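Local structure of 6-carboxyhexanoate--coa ligase (Bacillus subtilis, 5FLL) at residues A[147-152]-A[245-250]; A[11-16]-A[45-50]; A[191-196]-A[226-231]. The protein belongs to the 6-carboxyhexanoate--CoA ligase family and binds pimeloyl-AMP, pyrophosphate and magnesium together in one pocket between its sheets. All coordinates share one frame; numbering follows the deposited sequence.

Contact 1 of 3, residues A[147-152]-A[245-250]; sequences VSRMDW and LEKQPI. With WAQ (pimeloyl-AMP), chain C.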
loop_
_atom_site.group_PDB
_atom_site.type_symbol
_atom_site.label_atom_id
_atom_site.label_comp_id
_atom_site.label_asym_id
_atom_site.label_seq_id
_atom_site.Cartn_x
_atom_site.Cartn_y
_atom_site.Cartn_z
ATOM N N VAL A 147 6.824 -13.811 -6.722
ATOM C CA VAL A 147 7.836 -14.196 -5.785
ATOM C C VAL A 147 8.169 -12.952 -4.999
ATOM O O VAL A 147 8.450 -11.913 -5.582
ATOM C CB VAL A 147 9.122 -14.634 -6.515
ATOM C CG1 VAL A 147 10.180 -15.068 -5.518
ATOM C CG2 VAL A 147 8.838 -15.730 -7.513
ATOM N N SER A 148 8.173 -13.040 -3.687
ATOM C CA SER A 148 8.607 -11.901 -2.923
ATOM C C SER A 148 9.445 -12.291 -1.680
ATOM O O SER A 148 9.853 -13.429 -1.538
ATOM C CB SER A 148 7.422 -10.999 -2.584
ATOM O OG SER A 148 6.657 -11.583 -1.611
ATOM N N ARG A 149 9.752 -11.301 -0.852
ATOM C CA ARG A 149 10.568 -11.456 0.339
ATOM C C ARG A 149 11.945 -11.965 0.029
ATOM O O ARG A 149 12.491 -12.736 0.803
ATOM C CB ARG A 149 9.881 -12.352 1.301
ATOM C CG ARG A 149 8.522 -11.827 1.657
ATOM C CD ARG A 149 7.832 -12.760 2.625
ATOM N NE ARG A 149 6.735 -12.117 3.334
ATOM C CZ ARG A 149 6.204 -12.595 4.449
ATOM N NH1 ARG A 149 6.660 -13.741 4.984
ATOM N NH2 ARG A 149 5.249 -11.912 5.051
ATOM N N MET A 150 12.505 -11.534 -1.105
ATOM C CA MET A 150 13.921 -11.722 -1.364
ATOM C C MET A 150 14.578 -10.364 -1.614
ATOM O O MET A 150 13.944 -9.450 -2.149
ATOM C CB MET A 150 14.124 -12.631 -2.556
ATOM C CG MET A 150 13.705 -12.025 -3.910
ATOM S SD MET A 150 11.922 -12.026 -4.086
ATOM C CE MET A 150 11.771 -11.795 -5.828
ATOM N N ASP A 151 15.832 -10.233 -1.206
ATOM C CA ASP A 151 16.590 -9.006 -1.418
ATOM C C ASP A 151 18.061 -9.336 -1.331
ATOM O O ASP A 151 18.433 -10.483 -1.036
ATOM C CB ASP A 151 16.204 -7.940 -0.363
ATOM C CG ASP A 151 16.307 -6.510 -0.873
ATOM O OD1 ASP A 151 17.055 -6.254 -1.814
ATOM O OD2 ASP A 151 15.662 -5.622 -0.283
ATOM N N TRP A 152 18.883 -8.340 -1.643
ATOM C CA TRP A 152 20.353 -8.457 -1.726
ATOM C C TRP A 152 20.930 -7.101 -1.247
ATOM O O TRP A 152 20.788 -6.113 -1.939
ATOM C CB TRP A 152 20.747 -8.674 -3.186
ATOM C CG TRP A 152 22.160 -9.098 -3.404
ATOM C CD1 TRP A 152 23.194 -8.987 -2.533
ATOM C CD2 TRP A 152 22.685 -9.717 -4.572
ATOM N NE1 TRP A 152 24.325 -9.552 -3.067
ATOM C CE2 TRP A 152 24.033 -9.986 -4.335
ATOM C CE3 TRP A 152 22.137 -10.055 -5.810
ATOM C CZ2 TRP A 152 24.862 -10.554 -5.296
ATOM C CZ3 TRP A 152 22.949 -10.645 -6.748
ATOM C CH2 TRP A 152 24.301 -10.895 -6.486
ATOM N N LEU A 245 7.153 -19.585 -2.701
ATOM C CA LEU A 245 7.679 -18.525 -3.516
ATOM C C LEU A 245 7.235 -17.156 -3.016
ATOM O O LEU A 245 8.010 -16.229 -3.021
ATOM C CB LEU A 245 7.288 -18.734 -4.961
ATOM C CG LEU A 245 7.875 -20.005 -5.569
ATOM C CD1 LEU A 245 7.209 -20.312 -6.896
ATOM C CD2 LEU A 245 9.376 -19.890 -5.754
ATOM N N GLU A 246 6.016 -17.060 -2.504
ATOM C CA GLU A 246 5.511 -15.806 -1.981
ATOM C C GLU A 246 6.038 -15.445 -0.598
ATOM O O GLU A 246 6.156 -14.249 -0.272
ATOM C CB GLU A 246 3.974 -15.827 -1.931
ATOM C CG GLU A 246 3.337 -15.786 -3.299
ATOM C CD GLU A 246 1.830 -16.010 -3.288
ATOM O OE1 GLU A 246 1.258 -16.481 -2.279
ATOM O OE2 GLU A 246 1.222 -15.733 -4.331
ATOM N N LYS A 247 6.278 -16.447 0.240
ATOM C CA LYS A 247 6.420 -16.216 1.681
ATOM C C LYS A 247 7.811 -16.485 2.274
ATOM O O LYS A 247 8.116 -16.019 3.381
ATOM C CB LYS A 247 5.398 -17.060 2.433
ATOM C CG LYS A 247 3.972 -16.671 2.104
ATOM C CD LYS A 247 3.684 -15.276 2.616
ATOM C CE LYS A 247 2.244 -15.140 3.075
ATOM N NZ LYS A 247 1.461 -14.600 1.935
ATOM N N GLN A 248 8.618 -17.280 1.585
ATOM C CA GLN A 248 9.891 -17.715 2.135
ATOM C C GLN A 248 10.930 -16.581 2.019
ATOM O O GLN A 248 11.192 -16.084 0.919
ATOM C CB GLN A 248 10.379 -18.955 1.414
ATOM C CG GLN A 248 11.793 -19.408 1.785
ATOM C CD GLN A 248 12.465 -20.213 0.660
ATOM O OE1 GLN A 248 12.366 -19.868 -0.524
ATOM N NE2 GLN A 248 13.170 -21.265 1.033
ATOM N N PRO A 249 11.460 -16.141 3.170
ATOM C CA PRO A 249 12.346 -15.006 3.143
ATOM C C PRO A 249 13.778 -15.368 2.803
ATOM O O PRO A 249 14.379 -16.229 3.449
ATOM C CB PRO A 249 12.238 -14.416 4.559
ATOM C CG PRO A 249 11.658 -15.474 5.420
ATOM C CD PRO A 249 10.977 -16.473 4.525
ATOM N N ILE A 250 14.326 -14.682 1.813
ATOM C CA ILE A 250 15.662 -14.983 1.304
ATOM C C ILE A 250 16.492 -13.716 1.192
ATOM O O ILE A 250 16.058 -12.718 0.604
ATOM C CB ILE A 250 15.588 -15.613 -0.106
ATOM C CG1 ILE A 250 14.960 -17.007 -0.055
ATOM C CG2 ILE A 250 16.963 -15.738 -0.709
ATOM C CD1 ILE A 250 15.844 -18.057 0.584
HETATM N N1 WAQ C . 7.767 -12.702 -9.153
HETATM C C2 WAQ C . 7.223 -13.337 -10.268
HETATM N N3 WAQ C . 7.368 -12.760 -11.524
HETATM C C4 WAQ C . 8.008 -11.570 -11.616
HETATM C C5 WAQ C . 8.540 -10.972 -10.537
HETATM C C6 WAQ C . 8.401 -11.534 -9.322
HETATM N N6 WAQ C . 8.921 -10.889 -8.286
HETATM N N7 WAQ C . 9.140 -9.847 -10.941
HETATM C C8 WAQ C . 8.978 -9.729 -12.248
HETATM N N9 WAQ C . 8.286 -10.809 -12.669
HETATM C "C1'" WAQ C . 7.819 -11.119 -14.024
HETATM C "C2'" WAQ C . 6.703 -10.161 -14.345
HETATM O "O2'" WAQ C . 5.816 -10.736 -15.263
HETATM C "C3'" WAQ C . 7.446 -9.026 -15.048
HETATM O "O3'" WAQ C . 6.556 -8.229 -15.824
HETATM C "C4'" WAQ C . 8.354 -9.832 -15.916
HETATM O "O4'" WAQ C . 8.782 -10.936 -15.063
HETATM C "C5'" WAQ C . 9.601 -9.024 -16.259
HETATM O "O5'" WAQ C . 9.919 -8.323 -15.122
HETATM O OAB WAQ C . 20.908 -8.087 -17.178
HETATM O OAC WAQ C . 14.170 -6.724 -15.663
HETATM O OAD WAQ C . 10.889 -6.152 -16.151
HETATM O OAE WAQ C . 21.299 -9.893 -15.837
HETATM O OAH WAQ C . 11.509 -6.887 -13.708
HETATM C CAK WAQ C . 16.875 -9.923 -16.725
HETATM C CAL WAQ C . 18.340 -9.564 -17.121
HETATM C CAM WAQ C . 16.029 -8.671 -16.554
HETATM C CAN WAQ C . 19.078 -8.958 -15.954
HETATM C CAO WAQ C . 14.553 -9.022 -16.505
HETATM O OAU WAQ C . 12.403 -8.224 -15.751
HETATM C CAW WAQ C . 20.547 -8.997 -16.370
HETATM C CAX WAQ C . 13.711 -7.858 -15.898
HETATM P PBG WAQ C . 11.233 -7.351 -15.105
#

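Contact 2 of 3, residues A[11-16]-A[45-50]; sequences VRMRAS and NALLEK. With PPV (pyrophosphate), chain D.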
loop_
_atom_site.group_PDB
_atom_site.type_symbol
_atom_site.label_atom_id
_atom_site.label_comp_id
_atom_site.label_asym_id
_atom_site.label_seq_id
_atom_site.Cartn_x
_atom_site.Cartn_y
_atom_site.Cartn_z
ATOM N N VAL A 11 8.780 -5.278 2.000
ATOM C CA VAL A 11 8.292 -4.018 1.436
ATOM C C VAL A 11 8.040 -4.261 -0.040
ATOM O O VAL A 11 8.941 -4.710 -0.793
ATOM C CB VAL A 11 9.275 -2.849 1.614
ATOM C CG1 VAL A 11 8.578 -1.523 1.369
ATOM C CG2 VAL A 11 9.886 -2.851 3.008
ATOM N N ARG A 12 6.783 -4.020 -0.421
ATOM C CA ARG A 12 6.283 -4.321 -1.751
ATOM C C ARG A 12 5.610 -3.114 -2.376
ATOM O O ARG A 12 5.014 -2.286 -1.677
ATOM C CB ARG A 12 5.269 -5.464 -1.694
ATOM C CG ARG A 12 5.900 -6.766 -1.246
ATOM C CD ARG A 12 4.916 -7.911 -1.379
ATOM N NE ARG A 12 3.987 -7.928 -0.280
ATOM C CZ ARG A 12 2.797 -8.508 -0.300
ATOM N NH1 ARG A 12 2.319 -9.063 -1.419
ATOM N NH2 ARG A 12 2.085 -8.530 0.820
ATOM N N MET A 13 5.634 -3.101 -3.703
ATOM C CA MET A 13 5.035 -2.051 -4.471
ATOM C C MET A 13 4.411 -2.662 -5.723
ATOM O O MET A 13 4.957 -3.594 -6.320
ATOM C CB MET A 13 6.116 -1.026 -4.873
ATOM C CG MET A 13 5.631 0.118 -5.761
ATOM S SD MET A 13 5.694 -0.284 -7.509
ATOM C CE MET A 13 7.448 -0.314 -7.828
ATOM N N ARG A 14 3.301 -2.088 -6.165
ATOM C CA ARG A 14 2.873 -2.307 -7.528
ATOM C C ARG A 14 2.224 -1.035 -8.068
ATOM O O ARG A 14 1.623 -0.243 -7.309
ATOM C CB ARG A 14 1.912 -3.480 -7.628
ATOM C CG ARG A 14 0.796 -3.354 -6.646
ATOM C CD ARG A 14 -0.217 -4.469 -6.750
ATOM N NE ARG A 14 -1.311 -4.181 -5.840
ATOM C CZ ARG A 14 -2.465 -4.814 -5.855
ATOM N NH1 ARG A 14 -2.684 -5.762 -6.757
ATOM N NH2 ARG A 14 -3.406 -4.493 -4.979
ATOM N N ALA A 15 2.346 -0.852 -9.381
ATOM C CA ALA A 15 1.841 0.343 -10.006
ATOM C C ALA A 15 1.241 0.020 -11.376
ATOM O O ALA A 15 1.749 -0.820 -12.090
ATOM C CB ALA A 15 2.963 1.376 -10.137
ATOM N N SER A 16 0.195 0.736 -11.749
ATOM C CA SER A 16 -0.466 0.485 -12.994
ATOM C C SER A 16 -1.027 1.774 -13.583
ATOM O O SER A 16 -1.031 2.813 -12.937
ATOM C CB SER A 16 -1.572 -0.527 -12.756
ATOM O OG SER A 16 -2.334 -0.095 -11.648
ATOM N N ASN A 45 10.969 5.141 -0.611
ATOM C CA ASN A 45 11.319 6.070 -1.678
ATOM C C ASN A 45 11.921 5.421 -2.924
ATOM O O ASN A 45 11.652 5.845 -4.062
ATOM C CB ASN A 45 12.263 7.135 -1.160
ATOM C CG ASN A 45 11.522 8.241 -0.452
ATOM O OD1 ASN A 45 10.950 9.134 -1.088
ATOM N ND2 ASN A 45 11.496 8.177 0.868
ATOM N N ALA A 46 12.721 4.382 -2.737
ATOM C CA ALA A 46 13.300 3.718 -3.906
ATOM C C ALA A 46 12.161 3.086 -4.729
ATOM O O ALA A 46 12.088 3.284 -5.937
ATOM C CB ALA A 46 14.343 2.665 -3.515
ATOM N N LEU A 47 11.251 2.397 -4.062
ATOM C CA LEU A 47 10.121 1.745 -4.736
ATOM C C LEU A 47 9.183 2.760 -5.366
ATOM O O LEU A 47 8.716 2.587 -6.498
ATOM C CB LEU A 47 9.360 0.865 -3.756
ATOM C CG LEU A 47 10.067 -0.408 -3.300
ATOM C CD1 LEU A 47 9.407 -0.997 -2.069
ATOM C CD2 LEU A 47 10.095 -1.465 -4.398
ATOM N N LEU A 48 8.943 3.852 -4.649
ATOM C CA LEU A 48 8.173 4.945 -5.199
ATOM C C LEU A 48 8.809 5.421 -6.512
ATOM O O LEU A 48 8.138 5.511 -7.544
ATOM C CB LEU A 48 8.097 6.085 -4.196
ATOM C CG LEU A 48 7.280 7.299 -4.632
ATOM C CD1 LEU A 48 5.816 6.938 -4.949
ATOM C CD2 LEU A 48 7.355 8.364 -3.561
ATOM N N GLU A 49 10.097 5.746 -6.468
ATOM C CA GLU A 49 10.767 6.373 -7.619
ATOM C C GLU A 49 10.785 5.356 -8.772
ATOM O O GLU A 49 10.576 5.709 -9.924
ATOM C CB GLU A 49 12.187 6.827 -7.248
ATOM C CG GLU A 49 13.107 7.175 -8.417
ATOM C CD GLU A 49 12.592 8.327 -9.293
ATOM O OE1 GLU A 49 11.914 9.244 -8.768
ATOM O OE2 GLU A 49 12.865 8.312 -10.520
ATOM N N LYS A 50 11.018 4.101 -8.440
ATOM C CA LYS A 50 11.016 3.032 -9.433
ATOM C C LYS A 50 9.701 2.985 -10.178
ATOM O O LYS A 50 9.683 2.926 -11.398
ATOM C CB LYS A 50 11.273 1.707 -8.751
ATOM C CG LYS A 50 11.101 0.466 -9.603
ATOM C CD LYS A 50 11.427 -0.765 -8.770
ATOM C CE LYS A 50 11.062 -2.071 -9.469
ATOM N NZ LYS A 50 12.123 -2.504 -10.435
HETATM O O11 PPV D . 6.807 -6.047 -12.529
HETATM P P1 PPV D . 8.242 -5.864 -12.946
HETATM O O21 PPV D . 9.255 -6.510 -12.061
HETATM O O31 PPV D . 8.509 -6.037 -14.448
HETATM O OPP PPV D . 8.514 -4.281 -12.613
HETATM P P2 PPV D . 9.885 -3.520 -13.052
HETATM O O12 PPV D . 11.030 -4.302 -12.449
HETATM O O22 PPV D . 9.753 -2.138 -12.441
HETATM O O32 PPV D . 9.879 -3.606 -14.569
#

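Contact 3 of 3, residues A[191-196]-A[226-231]; sequences ELCWSD and GCRVFF. With MG (magnesium ion), chain F; WAQ (pimeloyl-AMP), chain C; PPV (pyrophosphate), chain D.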
loop_
_atom_site.group_PDB
_atom_site.type_symbol
_atom_site.label_atom_id
_atom_site.label_comp_id
_atom_site.label_asym_id
_atom_site.label_seq_id
_atom_site.Cartn_x
_atom_site.Cartn_y
_atom_site.Cartn_z
ATOM N N GLU A 191 14.198 -21.606 -15.124
ATOM C CA GLU A 191 13.463 -20.392 -15.324
ATOM C C GLU A 191 13.820 -19.778 -16.680
ATOM O O GLU A 191 14.988 -19.794 -17.099
ATOM C CB GLU A 191 13.776 -19.387 -14.211
ATOM C CG GLU A 191 13.163 -18.020 -14.523
ATOM C CD GLU A 191 13.418 -16.968 -13.468
ATOM O OE1 GLU A 191 14.296 -17.181 -12.615
ATOM O OE2 GLU A 191 12.768 -15.901 -13.533
ATOM N N LEU A 192 12.821 -19.226 -17.372
ATOM C CA LEU A 192 13.075 -18.408 -18.552
ATOM C C LEU A 192 12.534 -16.992 -18.360
ATOM O O LEU A 192 11.404 -16.808 -17.906
ATOM C CB LEU A 192 12.443 -19.032 -19.757
ATOM C CG LEU A 192 12.279 -18.229 -21.040
ATOM C CD1 LEU A 192 13.628 -18.030 -21.740
ATOM C CD2 LEU A 192 11.297 -18.980 -21.918
ATOM N N CYS A 193 13.344 -15.990 -18.683
ATOM C CA CYS A 193 13.013 -14.616 -18.363
ATOM C C CYS A 193 13.522 -13.608 -19.387
ATOM O O CYS A 193 14.689 -13.641 -19.792
ATOM C CB CYS A 193 13.637 -14.240 -17.046
ATOM S SG CYS A 193 13.554 -12.463 -16.747
ATOM N N TRP A 194 12.647 -12.694 -19.782
ATOM C CA TRP A 194 13.100 -11.414 -20.257
ATOM C C TRP A 194 12.103 -10.333 -19.860
ATOM O O TRP A 194 10.964 -10.607 -19.461
ATOM C CB TRP A 194 13.384 -11.444 -21.767
ATOM C CG TRP A 194 12.219 -11.705 -22.685
ATOM C CD1 TRP A 194 11.435 -10.783 -23.265
ATOM C CD2 TRP A 194 11.775 -12.970 -23.190
ATOM N NE1 TRP A 194 10.507 -11.368 -24.077
ATOM C CE2 TRP A 194 10.703 -12.716 -24.068
ATOM C CE3 TRP A 194 12.157 -14.298 -22.961
ATOM C CZ2 TRP A 194 9.993 -13.732 -24.699
ATOM C CZ3 TRP A 194 11.475 -15.294 -23.606
ATOM C CH2 TRP A 194 10.414 -15.011 -24.480
ATOM N N SER A 195 12.543 -9.087 -19.961
ATOM C CA SER A 195 11.799 -7.980 -19.391
ATOM C C SER A 195 10.610 -7.583 -20.252
ATOM O O SER A 195 10.639 -7.683 -21.480
ATOM C CB SER A 195 12.727 -6.772 -19.161
ATOM O OG SER A 195 12.030 -5.763 -18.454
ATOM N N ASP A 196 9.560 -7.116 -19.587
ATOM C CA ASP A 196 8.454 -6.452 -20.267
ATOM C C ASP A 196 8.745 -4.969 -20.521
ATOM O O ASP A 196 7.878 -4.247 -21.038
ATOM C CB ASP A 196 7.144 -6.636 -19.486
ATOM C CG ASP A 196 7.189 -6.037 -18.092
ATOM O OD1 ASP A 196 8.278 -6.009 -17.477
ATOM O OD2 ASP A 196 6.123 -5.584 -17.604
ATOM N N GLY A 226 7.061 -9.395 -22.336
ATOM C CA GLY A 226 8.096 -10.019 -21.514
ATOM C C GLY A 226 7.775 -11.492 -21.267
ATOM O O GLY A 226 6.814 -12.020 -21.812
ATOM N N CYS A 227 8.590 -12.147 -20.442
ATOM C CA CYS A 227 8.381 -13.541 -20.123
ATOM C C CYS A 227 8.950 -13.876 -18.753
ATOM O O CYS A 227 10.090 -13.538 -18.434
ATOM C CB CYS A 227 9.050 -14.413 -21.183
ATOM S SG CYS A 227 8.964 -16.199 -20.876
ATOM N N ARG A 228 8.169 -14.591 -17.956
ATOM C CA ARG A 228 8.678 -15.173 -16.717
ATOM C C ARG A 228 7.960 -16.494 -16.515
ATOM O O ARG A 228 6.801 -16.525 -16.079
ATOM C CB ARG A 228 8.417 -14.229 -15.531
ATOM C CG ARG A 228 9.478 -14.215 -14.449
ATOM C CD ARG A 228 10.754 -13.681 -15.034
ATOM N NE ARG A 228 11.868 -13.490 -14.115
ATOM C CZ ARG A 228 12.240 -12.313 -13.640
ATOM N NH1 ARG A 228 11.529 -11.214 -13.906
ATOM N NH2 ARG A 228 13.334 -12.235 -12.903
ATOM N N VAL A 229 8.667 -17.586 -16.814
ATOM C CA VAL A 229 8.124 -18.931 -16.733
ATOM C C VAL A 229 9.054 -19.753 -15.843
ATOM O O VAL A 229 10.289 -19.732 -16.040
ATOM C CB VAL A 229 8.072 -19.599 -18.125
ATOM C CG1 VAL A 229 7.466 -20.982 -18.036
ATOM C CG2 VAL A 229 7.240 -18.760 -19.079
ATOM N N PHE A 230 8.457 -20.453 -14.860
ATOM C CA PHE A 230 9.167 -21.413 -14.032
ATOM C C PHE A 230 8.740 -22.792 -14.460
ATOM O O PHE A 230 7.562 -23.114 -14.418
ATOM C CB PHE A 230 8.838 -21.235 -12.539
ATOM C CG PHE A 230 9.082 -19.845 -12.010
ATOM C CD1 PHE A 230 9.939 -18.992 -12.648
ATOM C CD2 PHE A 230 8.471 -19.420 -10.858
ATOM C CE1 PHE A 230 10.159 -17.733 -12.153
ATOM C CE2 PHE A 230 8.696 -18.168 -10.350
ATOM C CZ PHE A 230 9.525 -17.304 -11.009
ATOM N N PHE A 231 9.702 -23.608 -14.868
ATOM C CA PHE A 231 9.411 -24.965 -15.259
ATOM C C PHE A 231 9.554 -25.847 -14.024
ATOM O O PHE A 231 10.631 -25.934 -13.421
ATOM C CB PHE A 231 10.371 -25.442 -16.350
ATOM C CG PHE A 231 10.228 -24.713 -17.666
ATOM C CD1 PHE A 231 10.962 -23.563 -17.918
ATOM C CD2 PHE A 231 9.413 -25.217 -18.675
ATOM C CE1 PHE A 231 10.828 -22.875 -19.118
ATOM C CE2 PHE A 231 9.290 -24.559 -19.880
ATOM C CZ PHE A 231 9.997 -23.386 -20.105
HETATM MG MG MG F . 9.240 -4.719 -16.057
HETATM N N1 WAQ C . 7.767 -12.702 -9.153
HETATM C C2 WAQ C . 7.223 -13.337 -10.268
HETATM N N3 WAQ C . 7.368 -12.760 -11.524
HETATM C C4 WAQ C . 8.008 -11.570 -11.616
HETATM C C5 WAQ C . 8.540 -10.972 -10.537
HETATM C C6 WAQ C . 8.401 -11.534 -9.322
HETATM N N6 WAQ C . 8.921 -10.889 -8.286
HETATM N N7 WAQ C . 9.140 -9.847 -10.941
HETATM C C8 WAQ C . 8.978 -9.729 -12.248
HETATM N N9 WAQ C . 8.286 -10.809 -12.669
HETATM C "C1'" WAQ C . 7.819 -11.119 -14.024
HETATM C "C2'" WAQ C . 6.703 -10.161 -14.345
HETATM O "O2'" WAQ C . 5.816 -10.736 -15.263
HETATM C "C3'" WAQ C . 7.446 -9.026 -15.048
HETATM O "O3'" WAQ C . 6.556 -8.229 -15.824
HETATM C "C4'" WAQ C . 8.354 -9.832 -15.916
HETATM O "O4'" WAQ C . 8.782 -10.936 -15.063
HETATM C "C5'" WAQ C . 9.601 -9.024 -16.259
HETATM O "O5'" WAQ C . 9.919 -8.323 -15.122
HETATM O OAB WAQ C . 20.908 -8.087 -17.178
HETATM O OAC WAQ C . 14.170 -6.724 -15.663
HETATM O OAD WAQ C . 10.889 -6.152 -16.151
HETATM O OAE WAQ C . 21.299 -9.893 -15.837
HETATM O OAH WAQ C . 11.509 -6.887 -13.708
HETATM C CAK WAQ C . 16.875 -9.923 -16.725
HETATM C CAL WAQ C . 18.340 -9.564 -17.121
HETATM C CAM WAQ C . 16.029 -8.671 -16.554
HETATM C CAN WAQ C . 19.078 -8.958 -15.954
HETATM C CAO WAQ C . 14.553 -9.022 -16.505
HETATM O OAU WAQ C . 12.403 -8.224 -15.751
HETATM C CAW WAQ C . 20.547 -8.997 -16.370
HETATM C CAX WAQ C . 13.711 -7.858 -15.898
HETATM P PBG WAQ C . 11.233 -7.351 -15.105
HETATM O O11 PPV D . 6.807 -6.047 -12.529
HETATM P P1 PPV D . 8.242 -5.864 -12.946
HETATM O O21 PPV D . 9.255 -6.510 -12.061
HETATM O O31 PPV D . 8.509 -6.037 -14.448
HETATM O OPP PPV D . 8.514 -4.281 -12.613
HETATM P P2 PPV D . 9.885 -3.520 -13.052
HETATM O O12 PPV D . 11.030 -4.302 -12.449
HETATM O O22 PPV D . 9.753 -2.138 -12.441
HETATM O O32 PPV D . 9.879 -3.606 -14.569
HETATM O O HOH W 1 7.264 -3.837 -15.885
#

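Contact 1 of 3, residues A[147-152]-A[245-250]
Arg149 is the charged group of the contact: its guanidinium gives NH1 to the carbonyl of Lys247 and forms salt bridges with Glu67 and Glu71, which should offset the nearby charge of Lys247. The NH1 to Lys247 O bond is 3.1 Å long and uses a lone pair in the carbonyl plane, although the oxygen lies 19° out of the guanidinium plane. An extended chain from CG to NE brings the group there, and arginine has the length for it; Lys247 CD sits over one face of the guanidinium. Further on, the backbones pair as parallel strands, Ile250 N giving to Arg149 O at 2.9 Å and Asp151 N to Ile250 O at 3.1 Å. Ser148 is bonded twice to the end of helix 238-247: its OG donates to Glu246 O at 3.0 Å, and its N makes a longer bond to Leu245 O. On the ligand side Val147 N donates to N1 of pimeloyl-AMP at 2.8 Å, while N6 gives a nearly straight bond to Val147 O at 2.9 Å. Around these bonds lies a modest apolar layer, in which CG2 of Val147 meets CB of Leu245 and the beta-branched Ile250 touches Met150 CB to CB at 4.1 Å. The adenine is thus recognised by a main-chain donor and acceptor matched to N1 and N6, and the apolar Val147 side chain packs beside the base, with CG2 near N1. Bonding to the helix-end carbonyls is consistent with holding the 147-149 loop, whose Val147 meets the base, in place.

Contact 2 of 3, residues A[11-16]-A[45-50]
Leu47 stands between Val11 and Met13, every second residue of the strand, which both turn toward the helix from one face. Its two methyl branches divide the work: CD1 meets CG1 of Val11 at 3.6 Å, while CD2 lies near CB of Met13 at 4.0 Å. The CB atoms of Met13 and Leu47 are themselves 3.9 Å apart, so the backbones come close here. Met13 sets out with CG anti to its backbone N (chi1 177°), then folds at both following torsions. This hooked shape carries CE back to Leu47 O at 3.4 Å and up against the aliphatic chain of Lys50, a path that a flexible, unbranched methionine can follow. Lys50 stays extended until its last torsion, where it bends, and its NZ donates to O12 of pyrophosphate at 2.9 Å and weakly to O22. Glu174 adds a salt bridge to the same ammonium, and Ser29 and His27 also hold the pyrophosphate. The strand and helix segments run nearly parallel, 16° apart with axes 8.8 Å from each other. The interface is apolar at Val11, Met13 and Leu47, with Lys50 one turn further on at the pyrophosphate. Helix 40-52 links the parallel strands 26-36 and 61-68 on either side of strand 8-17, a beta-alpha-beta crossover packed on one face of the antiparallel sheet.

Contact 3 of 3, residues A[191-196]-A[226-231]
Trp194 lays its six-membered ring over Cys227, whose CB sits 3.4 Å from the ring centroid and only 4° off the normal, a CH-pi contact. The Cys227 sulfur approaches the same ring obliquely and also meets CD2 of Leu192, so this small, polarisable residue touches both Trp194 and Leu192. Gly226 covers the same face of the indole, toward the rim, where having no side chain lets the backbone run close to Ser195 and Asp196. Arg228 occupies the opposite face of the sheet. Its NE binds OE2 of Glu191 at 2.6 Å in a salt bridge that lies almost in the guanidinium plane, and Cys193 SG sits over one face of that plane. The far nitrogen, NH1, donates to O4' of pimeloyl-AMP at 3.0 Å, so Glu191 is a second-shell residue that steadies a ligand-binding arginine. Phe230 turns its ring edge to the same OE2. Beyond the strand end, Ser195 OG donates to OAD of pimeloyl-AMP at 2.6 Å, and Asp196 OD1 binds magnesium at 2.1 Å, with Asp197 as a further ligand. Antiparallel backbone bonds join Leu192 with Val229 and Trp194 with Cys227. Within the mixed sheet this pair is central: strand 203-207 flanks 188-194 and strand 127-130 flanks 227-232, while helix 170-184 packs on the Glu191 and Arg228 face and helix 107-116 on that of Leu192.

The three contacts lie around one ligand pocket, each belonging to a different sheet. Contact 2 comes first along the chain; contact 1 then brackets contact 3, because 147-152 precedes both of its segments and 245-250 follows them. Strand 227-232 and helix 238-247 are consecutive elements. Between centres the distances are about 16 Å (first and second contact), about 17 Å (first and third) and about 21 Å (second and third). Contact 1 touches both others, Ser148 packing on Arg12 and Val147 on Phe230. Contacts 2 and 3 do not touch, though both reach the pyrophosphate, contact 3 at Asp196 and its magnesium. Adenine is held at contact 1, ribose O4', phosphate and magnesium at contact 3, pyrophosphate at contact 2; the site thus probably depends on how these parts are placed.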